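Gluconokinase (Sinorhizobium meliloti, PDB 3T61) probably phosphorylates D-gluconate at the expense of ATP, giving 6-phospho-D-gluconate and ADP, as a member of the GntK/GntV family of gluconokinases. Local coordinates at residues Ile47-Asn57 with Asp71-Arg82; Ser20-Lys31 with Pro88-Leu96. All coordinates share one frame; numbering follows the deposited sequence.

Contact 1: residues Ile47-Asn57 with Asp71-Arg82; sequences IEGDALHPPEN and DRWPWLAAIGER
Trp-75 lays its indole against the imidazole of His-53 in a face-to-face stack, the ring centroid of His-53 3.5 Å from that of the indole's five-membered ring and the planes 11° apart. Its CB packs on Pro-54 CD, and chi1 167° sets CG anti to the backbone N, carrying the ring out over His-53. CD1 passes the backbone between Leu-52 and His-53. His-53 CE1 sits over the indole face, 3.3 Å from Trp-75 CD2. NE1, at the ring edge, gives a nearly straight hydrogen bond (3.0 Å, 170°) to Gly-49 O, which takes Leu-52 N on its opposite face. Trp-75 CE3 lies 3.7 Å from His-53 CE1 and CZ2 3.7 Å from His-53 NE2, so the imidazole also reaches over part of the benzene ring; Ile-79 CG1 lies over the opposite face. Were the indole cut back to an alanine, His-53 would probably lose its stacking partner and Gly-49 O one of its two donors. Asn-57 suits its place because ND2 donates to both Asp-71 O (2.9 Å) and His-53 ND1 (3.1 Å), fixing the imidazole's rotation. Helix 69-83 thus lies against the link from strand 46-48 to helix 55-63, its Ile-79 also touching strand 90-92 and helix 98-106.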
loop_
_atom_site.group_PDB
_atom_site.type_symbol
_atom_site.label_atom_id
_atom_site.label_comp_id
_atom_site.label_asym_id
_atom_site.label_seq_id
_atom_site.Cartn_x
_atom_site.Cartn_y
_atom_site.Cartn_z
ATOM N N ILE A 47 9.753 10.970 -6.849
ATOM C CA ILE A 47 9.264 9.609 -6.891
ATOM C C ILE A 47 8.701 9.275 -5.518
ATOM O O ILE A 47 9.376 9.459 -4.502
ATOM C CB ILE A 47 10.385 8.592 -7.224
ATOM C CG1 ILE A 47 10.850 8.779 -8.674
ATOM C CG2 ILE A 47 9.868 7.165 -6.996
ATOM C CD1 ILE A 47 12.099 8.003 -9.030
ATOM N N GLU A 48 7.459 8.802 -5.477
ATOM C CA GLU A 48 6.879 8.423 -4.204
ATOM C C GLU A 48 7.322 7.003 -3.876
ATOM O O GLU A 48 6.977 6.060 -4.588
ATOM C CB GLU A 48 5.355 8.489 -4.243
ATOM C CG GLU A 48 4.745 8.183 -2.886
ATOM C CD GLU A 48 3.419 8.877 -2.668
ATOM O OE1 GLU A 48 3.354 10.109 -2.890
ATOM O OE2 GLU A 48 2.452 8.195 -2.269
ATOM N N GLY A 49 8.090 6.864 -2.800
ATOM C CA GLY A 49 8.581 5.559 -2.392
ATOM C C GLY A 49 7.522 4.479 -2.237
ATOM O O GLY A 49 7.747 3.336 -2.633
ATOM N N ASP A 50 6.375 4.836 -1.669
ATOM C CA ASP A 50 5.281 3.892 -1.447
ATOM C C ASP A 50 4.876 3.082 -2.673
ATOM O O ASP A 50 4.449 1.930 -2.553
ATOM C CB ASP A 50 4.032 4.622 -0.948
ATOM C CG ASP A 50 4.153 5.070 0.481
ATOM O OD1 ASP A 50 4.651 4.285 1.311
ATOM O OD2 ASP A 50 3.729 6.207 0.777
ATOM N N ALA A 51 4.985 3.694 -3.845
ATOM C CA ALA A 51 4.608 3.033 -5.080
ATOM C C ALA A 51 5.539 1.885 -5.491
ATOM O O ALA A 51 5.238 1.160 -6.430
ATOM C CB ALA A 51 4.524 4.058 -6.202
ATOM N N LEU A 52 6.654 1.702 -4.793
ATOM C CA LEU A 52 7.583 0.641 -5.163
ATOM C C LEU A 52 7.547 -0.611 -4.280
ATOM O O LEU A 52 8.395 -1.496 -4.421
ATOM C CB LEU A 52 9.001 1.202 -5.207
ATOM C CG LEU A 52 9.100 2.490 -6.023
ATOM C CD1 LEU A 52 10.538 2.971 -6.018
ATOM C CD2 LEU A 52 8.621 2.250 -7.442
ATOM N N HIS A 53 6.577 -0.677 -3.369
ATOM C CA HIS A 53 6.420 -1.833 -2.482
ATOM C C HIS A 53 5.876 -3.014 -3.267
ATOM O O HIS A 53 4.985 -2.851 -4.097
ATOM C CB HIS A 53 5.407 -1.532 -1.375
ATOM C CG HIS A 53 5.977 -0.842 -0.179
ATOM N ND1 HIS A 53 6.833 -1.467 0.705
ATOM C CD2 HIS A 53 5.771 0.402 0.312
ATOM C CE1 HIS A 53 7.126 -0.639 1.687
ATOM N NE2 HIS A 53 6.494 0.503 1.474
ATOM N N PRO A 54 6.416 -4.216 -3.035
ATOM C CA PRO A 54 5.873 -5.362 -3.777
ATOM C C PRO A 54 4.458 -5.648 -3.231
ATOM O O PRO A 54 4.123 -5.243 -2.115
ATOM C CB PRO A 54 6.879 -6.482 -3.487
ATOM C CG PRO A 54 7.515 -6.076 -2.188
ATOM C CD PRO A 54 7.647 -4.578 -2.311
ATOM N N PRO A 55 3.609 -6.334 -4.015
ATOM C CA PRO A 55 2.229 -6.672 -3.626
ATOM C C PRO A 55 2.041 -7.151 -2.184
ATOM O O PRO A 55 1.118 -6.717 -1.496
ATOM C CB PRO A 55 1.839 -7.737 -4.649
ATOM C CG PRO A 55 2.555 -7.270 -5.880
ATOM C CD PRO A 55 3.931 -6.904 -5.337
ATOM N N GLU A 56 2.917 -8.043 -1.741
ATOM C CA GLU A 56 2.866 -8.590 -0.390
ATOM C C GLU A 56 2.912 -7.489 0.674
ATOM O O GLU A 56 2.183 -7.551 1.668
ATOM C CB GLU A 56 4.036 -9.568 -0.197
ATOM C CG GLU A 56 4.110 -10.319 1.137
ATOM C CD GLU A 56 4.743 -9.511 2.279
ATOM O OE1 GLU A 56 5.812 -8.895 2.082
ATOM O OE2 GLU A 56 4.174 -9.515 3.389
ATOM N N ASN A 57 3.762 -6.483 0.470
ATOM C CA ASN A 57 3.885 -5.392 1.445
ATOM C C ASN A 57 2.606 -4.563 1.527
ATOM O O ASN A 57 2.130 -4.263 2.616
ATOM C CB ASN A 57 5.079 -4.480 1.110
ATOM C CG ASN A 57 6.431 -5.153 1.359
ATOM O OD1 ASN A 57 6.500 -6.287 1.837
ATOM N ND2 ASN A 57 7.512 -4.444 1.045
ATOM N N ASP A 71 10.511 -7.937 4.689
ATOM C CA ASP A 71 9.541 -7.309 3.790
ATOM C C ASP A 71 10.111 -6.063 3.122
ATOM O O ASP A 71 9.881 -5.827 1.933
ATOM C CB ASP A 71 8.270 -6.873 4.528
ATOM C CG ASP A 71 7.438 -8.028 5.034
ATOM O OD1 ASP A 71 7.464 -9.110 4.425
ATOM O OD2 ASP A 71 6.727 -7.830 6.044
ATOM N N ARG A 72 10.848 -5.269 3.893
ATOM C CA ARG A 72 11.409 -4.013 3.393
ATOM C C ARG A 72 12.558 -4.078 2.397
ATOM O O ARG A 72 12.604 -3.289 1.455
ATOM C CB ARG A 72 11.824 -3.115 4.570
ATOM C CG ARG A 72 10.679 -2.787 5.516
ATOM C CD ARG A 72 10.860 -1.445 6.186
ATOM N NE ARG A 72 9.821 -1.212 7.183
ATOM C CZ ARG A 72 9.848 -1.709 8.418
ATOM N NH1 ARG A 72 10.869 -2.463 8.815
ATOM N NH2 ARG A 72 8.848 -1.461 9.256
ATOM N N TRP A 73 13.485 -5.002 2.599
ATOM C CA TRP A 73 14.642 -5.114 1.713
ATOM C C TRP A 73 14.378 -5.098 0.211
ATOM O O TRP A 73 15.042 -4.370 -0.518
ATOM C CB TRP A 73 15.480 -6.325 2.109
ATOM C CG TRP A 73 16.338 -5.981 3.263
ATOM C CD1 TRP A 73 16.327 -6.561 4.497
ATOM C CD2 TRP A 73 17.279 -4.906 3.330
ATOM N NE1 TRP A 73 17.202 -5.910 5.329
ATOM C CE2 TRP A 73 17.799 -4.891 4.639
ATOM C CE3 TRP A 73 17.732 -3.953 2.408
ATOM C CZ2 TRP A 73 18.752 -3.955 5.053
ATOM C CZ3 TRP A 73 18.677 -3.027 2.818
ATOM C CH2 TRP A 73 19.177 -3.034 4.129
ATOM N N PRO A 74 13.411 -5.884 -0.280
ATOM C CA PRO A 74 13.242 -5.779 -1.735
ATOM C C PRO A 74 12.716 -4.403 -2.160
ATOM O O PRO A 74 12.971 -3.934 -3.275
ATOM C CB PRO A 74 12.281 -6.934 -2.072
ATOM C CG PRO A 74 11.597 -7.261 -0.761
ATOM C CD PRO A 74 12.699 -7.056 0.265
ATOM N N TRP A 75 11.992 -3.749 -1.255
ATOM C CA TRP A 75 11.449 -2.418 -1.506
ATOM C C TRP A 75 12.611 -1.423 -1.526
ATOM O O TRP A 75 12.719 -0.569 -2.413
ATOM C CB TRP A 75 10.472 -2.066 -0.387
ATOM C CG TRP A 75 10.060 -0.625 -0.311
ATOM C CD1 TRP A 75 9.404 0.096 -1.268
ATOM C CD2 TRP A 75 10.201 0.245 0.820
ATOM N NE1 TRP A 75 9.107 1.354 -0.794
ATOM C CE2 TRP A 75 9.569 1.464 0.488
ATOM C CE3 TRP A 75 10.757 0.094 2.096
ATOM C CZ2 TRP A 75 9.527 2.554 1.380
ATOM C CZ3 TRP A 75 10.707 1.178 2.985
ATOM C CH2 TRP A 75 10.081 2.380 2.625
ATOM N N LEU A 76 13.478 -1.549 -0.530
ATOM C CA LEU A 76 14.644 -0.683 -0.405
ATOM C C LEU A 76 15.557 -0.862 -1.626
ATOM O O LEU A 76 16.176 0.099 -2.100
ATOM C CB LEU A 76 15.389 -1.002 0.903
ATOM C CG LEU A 76 14.632 -0.571 2.169
ATOM C CD1 LEU A 76 15.299 -1.153 3.413
ATOM C CD2 LEU A 76 14.589 0.963 2.234
ATOM N N ALA A 77 15.618 -2.091 -2.145
ATOM C CA ALA A 77 16.433 -2.360 -3.325
ATOM C C ALA A 77 15.861 -1.559 -4.479
ATOM O O ALA A 77 16.596 -0.914 -5.220
ATOM C CB ALA A 77 16.428 -3.848 -3.665
ATOM N N ALA A 78 14.543 -1.576 -4.630
ATOM C CA ALA A 78 13.941 -0.820 -5.722
ATOM C C ALA A 78 14.180 0.680 -5.507
ATOM O O ALA A 78 14.360 1.430 -6.474
ATOM C CB ALA A 78 12.443 -1.130 -5.831
ATOM N N ILE A 79 14.183 1.119 -4.248
ATOM C CA ILE A 79 14.437 2.534 -3.945
ATOM C C ILE A 79 15.885 2.839 -4.355
ATOM O O ILE A 79 16.170 3.832 -5.029
ATOM C CB ILE A 79 14.309 2.853 -2.416
ATOM C CG1 ILE A 79 12.873 2.638 -1.927
ATOM C CG2 ILE A 79 14.738 4.278 -2.154
ATOM C CD1 ILE A 79 11.854 3.566 -2.546
ATOM N N GLY A 80 16.792 1.972 -3.920
ATOM C CA GLY A 80 18.198 2.131 -4.249
ATOM C C GLY A 80 18.444 2.255 -5.741
ATOM O O GLY A 80 19.234 3.100 -6.171
ATOM N N GLU A 81 17.770 1.428 -6.542
ATOM C CA GLU A 81 17.960 1.479 -7.994
ATOM C C GLU A 81 17.547 2.828 -8.592
ATOM O O GLU A 81 18.183 3.302 -9.528
ATOM C CB GLU A 81 17.183 0.347 -8.688
ATOM C CG GLU A 81 17.655 -1.077 -8.357
ATOM C CD GLU A 81 19.050 -1.407 -8.888
ATOM O OE1 GLU A 81 19.545 -0.696 -9.785
ATOM O OE2 GLU A 81 19.653 -2.394 -8.407
ATOM N N ARG A 82 16.490 3.444 -8.065
ATOM C CA ARG A 82 16.042 4.744 -8.573
ATOM C C ARG A 82 17.052 5.835 -8.201
ATOM O O ARG A 82 17.295 6.769 -8.969
ATOM C CB ARG A 82 14.673 5.117 -7.992
ATOM C CG ARG A 82 13.563 4.116 -8.254
ATOM C CD ARG A 82 13.205 4.033 -9.727
ATOM N NE ARG A 82 12.039 3.177 -9.949
ATOM C CZ ARG A 82 11.990 1.871 -9.682
ATOM N NH1 ARG A 82 13.048 1.234 -9.179
ATOM N NH2 ARG A 82 10.870 1.197 -9.907
#

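Contact 2: residues Ser20-Lys31 with Pro88-Leu96; sequences SIVVMGVSGSGK and PVVVSCSAL. With PO4 (phosphate ion), chain C.
Ile-21, Val-22 and Val-23 lie beside Val-90, Val-91 and Ser-92 as neighbouring parallel strands, whose axes come within 4.6 Å; the hydrogen bonds are made by Ile-21 and Val-23 with Val-89, Val-91 and Cys-93. Ile-21 N donates to Val-89 O and Val-91 N to Ile-21 O (both 2.8 Å); Val-23 N then reaches Val-91 O, and Cys-93 N reaches Val-23 O. Beyond the strands, Gly-25 N still finds Ser-94 O (3.2 Å). At the other end the hydroxyl of Ser-20, small enough to fold back, accepts Val-89 N.

Apolar contacts occur on both faces of the strand pair. Beta-branched residues suit these extended strands: Val-23 CG2 meets Val-90 CG1 on one face, and Val-22 CG1 meets Cys-93 CB on the other. Selenomethionine Met-24 is bent at chi3 (-77°), which brings its CE to within 3.3 Å of Ala-95 O, while its CB packs on the small Ala-95.

Polar and charged contacts gather where strand 21-24 runs into a loop consistent with a Walker A P-loop. Ser-29 OG donates to Val-26 O, bracing the type II turn. Lys-31 passes Ser-92 and Ser-94 with its aliphatic part, CE 3.5 Å from Ser-94 N; bends at chi3 and chi4 then bring NZ to Gly-25 O (2.8 Å) and to phosphate O2 (2.6 Å). Gly-28 N donates to phosphate O4, Gly-30 N to O3 and Lys-31 N to O2; Ser-32 OG is hydrogen-bonded to the ion as well. Gly-25, Gly-28 and Gly-30 adopt backbone conformations in which a CB would collide with the preceding carbonyl oxygen, so glycine suits all three.

Amide N-H groups, one ammonium group and a serine hydroxyl together hold the anion. The phosphate probably came from the crystallisation liquor, but its place is consistent with that of a nucleotide phosphate in P-loop kinases.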
loop_
_atom_site.group_PDB
_atom_site.type_symbol
_atom_site.label_atom_id
_atom_site.label_comp_id
_atom_site.label_asym_id
_atom_site.label_seq_id
_atom_site.Cartn_x
_atom_site.Cartn_y
_atom_site.Cartn_z
ATOM N N SER A 20 20.981 13.050 -5.453
ATOM C CA SER A 20 19.652 12.583 -5.096
ATOM C C SER A 20 19.299 12.881 -3.638
ATOM O O SER A 20 20.168 12.893 -2.767
ATOM C CB SER A 20 19.535 11.084 -5.386
ATOM O OG SER A 20 19.324 10.866 -6.772
ATOM N N ILE A 21 18.016 13.124 -3.388
ATOM C CA ILE A 21 17.536 13.440 -2.047
ATOM C C ILE A 21 16.456 12.470 -1.566
ATOM O O ILE A 21 15.483 12.221 -2.276
ATOM C CB ILE A 21 16.884 14.852 -1.988
ATOM C CG1 ILE A 21 17.792 15.905 -2.620
ATOM C CG2 ILE A 21 16.550 15.207 -0.545
ATOM C CD1 ILE A 21 19.105 16.062 -1.929
ATOM N N VAL A 22 16.624 11.931 -0.363
ATOM C CA VAL A 22 15.607 11.067 0.210
ATOM C C VAL A 22 14.930 11.835 1.354
ATOM O O VAL A 22 15.611 12.318 2.262
ATOM C CB VAL A 22 16.195 9.773 0.807
ATOM C CG1 VAL A 22 15.100 9.030 1.594
ATOM C CG2 VAL A 22 16.746 8.868 -0.299
ATOM N N VAL A 23 13.607 11.977 1.305
ATOM C CA VAL A 23 12.886 12.643 2.392
ATOM C C VAL A 23 12.346 11.485 3.225
ATOM O O VAL A 23 11.495 10.729 2.761
ATOM C CB VAL A 23 11.722 13.529 1.868
ATOM C CG1 VAL A 23 11.078 14.306 3.033
ATOM C CG2 VAL A 23 12.248 14.508 0.817
HETATM N N MSE A 24 12.873 11.340 4.441
HETATM C CA MSE A 24 12.507 10.254 5.344
HETATM C C MSE A 24 11.688 10.705 6.552
HETATM O O MSE A 24 11.375 11.884 6.706
HETATM C CB MSE A 24 13.773 9.540 5.834
HETATM C CG MSE A 24 14.632 10.430 6.729
HETATM SE SE MSE A 24 16.161 9.551 7.434
HETATM C CE MSE A 24 15.228 8.545 8.783
ATOM N N GLY A 25 11.357 9.746 7.412
ATOM C CA GLY A 25 10.557 10.041 8.583
ATOM C C GLY A 25 9.411 9.044 8.647
ATOM O O GLY A 25 9.075 8.435 7.621
ATOM N N VAL A 26 8.815 8.874 9.831
ATOM C CA VAL A 26 7.720 7.917 10.016
ATOM C C VAL A 26 6.503 8.233 9.164
ATOM O O VAL A 26 6.374 9.333 8.621
ATOM C CB VAL A 26 7.250 7.822 11.501
ATOM C CG1 VAL A 26 8.404 7.365 12.390
ATOM C CG2 VAL A 26 6.689 9.171 11.966
ATOM N N SER A 27 5.611 7.253 9.054
ATOM C CA SER A 27 4.397 7.412 8.270
ATOM C C SER A 27 3.588 8.575 8.825
ATOM O O SER A 27 3.437 8.704 10.040
ATOM C CB SER A 27 3.569 6.128 8.317
ATOM O OG SER A 27 2.866 5.950 7.089
ATOM N N GLY A 28 3.097 9.430 7.929
ATOM C CA GLY A 28 2.313 10.583 8.338
ATOM C C GLY A 28 3.104 11.842 8.668
ATOM O O GLY A 28 2.522 12.861 9.057
ATOM N N SER A 29 4.425 11.785 8.523
ATOM C CA SER A 29 5.272 12.942 8.818
ATOM C C SER A 29 5.243 13.983 7.704
ATOM O O SER A 29 5.641 15.125 7.910
ATOM C CB SER A 29 6.713 12.491 9.071
ATOM O OG SER A 29 7.224 11.790 7.947
ATOM N N GLY A 30 4.779 13.581 6.524
ATOM C CA GLY A 30 4.679 14.501 5.397
ATOM C C GLY A 30 5.766 14.392 4.329
ATOM O O GLY A 30 6.020 15.355 3.612
ATOM N N LYS A 31 6.405 13.227 4.212
ATOM C CA LYS A 31 7.463 13.041 3.224
ATOM C C LYS A 31 7.036 13.372 1.801
ATOM O O LYS A 31 7.773 14.040 1.073
ATOM C CB LYS A 31 8.009 11.612 3.264
ATOM C CG LYS A 31 8.699 11.229 4.563
ATOM C CD LYS A 31 9.204 9.774 4.558
ATOM C CE LYS A 31 8.081 8.761 4.373
ATOM N NZ LYS A 31 7.191 8.713 5.564
ATOM N N PRO A 88 19.849 13.616 -10.771
ATOM C CA PRO A 88 19.308 13.657 -9.410
ATOM C C PRO A 88 17.805 13.419 -9.322
ATOM O O PRO A 88 17.037 13.845 -10.188
ATOM C CB PRO A 88 19.687 15.056 -8.931
ATOM C CG PRO A 88 20.948 15.334 -9.675
ATOM C CD PRO A 88 20.598 14.850 -11.061
ATOM N N VAL A 89 17.394 12.738 -8.261
ATOM C CA VAL A 89 15.985 12.462 -8.041
ATOM C C VAL A 89 15.651 12.672 -6.564
ATOM O O VAL A 89 16.523 12.569 -5.704
ATOM C CB VAL A 89 15.628 10.996 -8.455
ATOM C CG1 VAL A 89 16.342 9.996 -7.558
ATOM C CG2 VAL A 89 14.142 10.786 -8.392
ATOM N N VAL A 90 14.395 13.000 -6.278
ATOM C CA VAL A 90 13.955 13.170 -4.900
ATOM C C VAL A 90 12.984 12.032 -4.611
ATOM O O VAL A 90 11.974 11.890 -5.296
ATOM C CB VAL A 90 13.219 14.497 -4.684
ATOM C CG1 VAL A 90 12.781 14.591 -3.242
ATOM C CG2 VAL A 90 14.114 15.673 -5.064
ATOM N N VAL A 91 13.282 11.224 -3.600
ATOM C CA VAL A 91 12.415 10.099 -3.271
ATOM C C VAL A 91 11.950 10.080 -1.827
ATOM O O VAL A 91 12.750 10.231 -0.911
ATOM C CB VAL A 91 13.118 8.732 -3.520
ATOM C CG1 VAL A 91 12.165 7.590 -3.170
ATOM C CG2 VAL A 91 13.575 8.622 -4.972
ATOM N N SER A 92 10.650 9.876 -1.633
ATOM C CA SER A 92 10.099 9.775 -0.297
ATOM C C SER A 92 10.272 8.312 0.142
ATOM O O SER A 92 9.877 7.381 -0.558
ATOM C CB SER A 92 8.617 10.180 -0.289
ATOM O OG SER A 92 7.833 9.376 -1.155
ATOM N N CYS A 93 10.881 8.124 1.303
ATOM C CA CYS A 93 11.125 6.802 1.835
ATOM C C CYS A 93 11.391 6.923 3.329
ATOM O O CYS A 93 12.340 7.582 3.740
ATOM C CB CYS A 93 12.334 6.179 1.121
ATOM S SG CYS A 93 12.842 4.607 1.797
ATOM N N SER A 94 10.552 6.282 4.137
ATOM C CA SER A 94 10.683 6.329 5.591
ATOM C C SER A 94 12.114 6.095 6.082
ATOM O O SER A 94 12.562 6.771 7.014
ATOM C CB SER A 94 9.717 5.328 6.236
ATOM O OG SER A 94 9.782 4.067 5.616
ATOM N N ALA A 95 12.814 5.134 5.473
ATOM C CA ALA A 95 14.215 4.830 5.803
ATOM C C ALA A 95 14.511 4.846 7.298
ATOM O O ALA A 95 15.502 5.440 7.746
ATOM C CB ALA A 95 15.123 5.827 5.088
ATOM N N LEU A 96 13.667 4.151 8.051
ATOM C CA LEU A 96 13.760 4.111 9.497
ATOM C C LEU A 96 15.041 3.626 10.162
ATOM O O LEU A 96 15.501 4.247 11.118
ATOM C CB LEU A 96 12.555 3.335 10.046
ATOM C CG LEU A 96 11.182 3.906 9.655
ATOM C CD1 LEU A 96 10.120 3.211 10.463
ATOM C CD2 LEU A 96 11.127 5.415 9.913
HETATM P P PO4 C . 3.868 10.579 4.661
HETATM O O1 PO4 C . 3.872 10.973 3.050
HETATM O O2 PO4 C . 5.362 10.580 5.303
HETATM O O3 PO4 C . 3.047 11.713 5.361
HETATM O O4 PO4 C . 3.285 9.109 4.965
#

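Contacts 1 and 2 have centres about 12 Å apart and share one parallel sheet, in which strand 90-92 lies between strands 46-48 and 21-24. Ile-47 N of contact 1 probably donates to Val-90 O of contact 2 (2.9 Å), and Gly-49 N to Ser-92 OG (3.0 Å), so a serine hydroxyl ties the start of the 3-10 segment 49-52 to strand 90-92. Trp-75 reaches across as well, its CH2 3.4 Å from Ser-94 OG, which brings helix 69-83 close to the phosphate-binding loop without touching it. Both contacts border the second subunit, where Glu-48 pairs with Arg-59 of that chain and Ser-27 hydrogen-bonds its Ser-62.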